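Local coordinates for protein VIRB8 (Agrobacterium tumefaciens, PDB 2CC3), which forms homodimers as part of a type IV secretion system and is thought to help direct T-DNA transfer to plant cells, at residues F53-P56 and P61-I64. Numbering follows the deposited sequence.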
loop_
_atom_site.group_PDB
_atom_site.type_symbol
_atom_site.label_atom_id
_atom_site.label_comp_id
_atom_site.label_asym_id
_atom_site.label_seq_id
_atom_site.Cartn_x
_atom_site.Cartn_y
_atom_site.Cartn_z
ATOM N N PHE A 53 -18.470 1.166 -6.033
ATOM C CA PHE A 53 -17.341 1.110 -6.950
ATOM C C PHE A 53 -17.625 0.473 -8.316
ATOM O O PHE A 53 -17.121 0.970 -9.342
ATOM C CB PHE A 53 -16.172 0.375 -6.296
ATOM C CG PHE A 53 -14.849 0.760 -6.854
ATOM C CD1 PHE A 53 -14.281 1.987 -6.534
ATOM C CD2 PHE A 53 -14.174 -0.091 -7.709
ATOM C CE1 PHE A 53 -13.071 2.349 -7.051
ATOM C CE2 PHE A 53 -12.952 0.265 -8.235
ATOM C CZ PHE A 53 -12.399 1.485 -7.914
ATOM N N ASN A 54 -18.388 -0.625 -8.339
ATOM C CA ASN A 54 -18.569 -1.367 -9.599
ATOM C C ASN A 54 -19.469 -0.676 -10.629
ATOM O O ASN A 54 -20.336 0.126 -10.268
ATOM C CB ASN A 54 -19.030 -2.810 -9.332
ATOM C CG ASN A 54 -17.912 -3.677 -8.783
ATOM O OD1 ASN A 54 -16.753 -3.544 -9.184
ATOM N ND2 ASN A 54 -18.249 -4.560 -7.865
ATOM N N TYR A 55 -19.215 -0.967 -11.910
ATOM C CA TYR A 55 -20.195 -0.741 -12.979
ATOM C C TYR A 55 -21.418 -1.605 -12.663
ATOM O O TYR A 55 -21.260 -2.742 -12.221
ATOM C CB TYR A 55 -19.632 -1.158 -14.346
ATOM C CG TYR A 55 -18.244 -0.640 -14.678
ATOM C CD1 TYR A 55 -18.005 0.725 -14.833
ATOM C CD2 TYR A 55 -17.171 -1.519 -14.869
ATOM C CE1 TYR A 55 -16.721 1.200 -15.146
ATOM C CE2 TYR A 55 -15.888 -1.051 -15.173
ATOM C CZ TYR A 55 -15.673 0.305 -15.316
ATOM O OH TYR A 55 -14.418 0.795 -15.635
ATOM N N PRO A 56 -22.641 -1.098 -12.939
ATOM C CA PRO A 56 -22.961 0.083 -13.742
ATOM C C PRO A 56 -23.226 1.383 -12.974
ATOM O O PRO A 56 -23.864 2.280 -13.528
ATOM C CB PRO A 56 -24.240 -0.345 -14.469
ATOM C CG PRO A 56 -24.888 -1.374 -13.552
ATOM C CD PRO A 56 -23.873 -1.751 -12.471
ATOM N N PRO A 61 -16.244 6.277 -9.262
ATOM C CA PRO A 61 -15.039 6.979 -9.761
ATOM C C PRO A 61 -14.565 6.423 -11.112
ATOM O O PRO A 61 -14.042 7.169 -11.940
ATOM C CB PRO A 61 -13.988 6.710 -8.665
ATOM C CG PRO A 61 -14.542 5.527 -7.868
ATOM C CD PRO A 61 -16.032 5.711 -7.914
ATOM N N GLN A 62 -14.763 5.124 -11.321
ATOM C CA GLN A 62 -14.389 4.469 -12.566
ATOM C C GLN A 62 -15.096 5.081 -13.747
ATOM O O GLN A 62 -14.485 5.347 -14.771
ATOM C CB GLN A 62 -14.791 3.009 -12.511
ATOM C CG GLN A 62 -14.358 2.296 -11.308
ATOM C CD GLN A 62 -14.319 0.830 -11.573
ATOM O OE1 GLN A 62 -13.268 0.293 -11.919
ATOM N NE2 GLN A 62 -15.470 0.169 -11.466
ATOM N N VAL A 63 -16.399 5.280 -13.581
ATOM C CA VAL A 63 -17.292 5.866 -14.579
ATOM C C VAL A 63 -17.024 7.372 -14.774
ATOM O O VAL A 63 -16.786 7.816 -15.889
ATOM C CB VAL A 63 -18.787 5.562 -14.203
ATOM C CG1 VAL A 63 -19.753 6.073 -15.274
ATOM C CG2 VAL A 63 -18.976 4.054 -14.000
ATOM N N ILE A 64 -17.023 8.128 -13.672
ATOM C CA ILE A 64 -16.814 9.595 -13.667
ATOM C C ILE A 64 -15.419 10.019 -14.126
ATOM O O ILE A 64 -15.267 10.955 -14.933
ATOM C CB ILE A 64 -17.111 10.216 -12.244
ATOM C CG1 ILE A 64 -18.614 10.309 -11.986
ATOM C CG2 ILE A 64 -16.483 11.601 -12.067
ATOM C CD1 ILE A 64 -19.426 10.614 -13.226
#
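The side chain of Gln62 lies between the rings of Phe53 and Tyr55, joining the end of helix 43-53 to the short helix 61-64 in the periplasmic domain of VirB8. It illustrates how one amide can stack on a ring and hydrogen-bond a backbone carbonyl at once, across a short loop. The amide is stacked on the Phe53 ring, their planes 23° apart, and Gln62 NE2 lies above the middle of the Tyr55 ring. Gln62 CG rests off-centre on a Phe53 face in a CH-pi contact. A nearly anti chi2 of -158° carries the amide across to Phe53, where Gln62 NE2 donates to Phe53 O at 2.8 Å; the bond is short but bent (132°), its donor tilted from the carbonyl plane. Ser60 OG also hydrogen-bonds Phe53 O, so two groups grip this carbonyl. Two apolar contacts add to this: Pro61 CG meets Phe53 CE1 obliquely at 3.6 Å, and Val63 CG2 reaches the Tyr55 ring edge, 3.6 Å from Tyr55 CD1. Tyr25 touches Phe53, Pro61 and Gln62. Asn54 ND2, hydrogen-bonded to Tyr34 OH, links the end of helix 43-53 to helix 30-39, while helix 61-64 leads on to strand 69-82, an outermost strand of the antiparallel sheet.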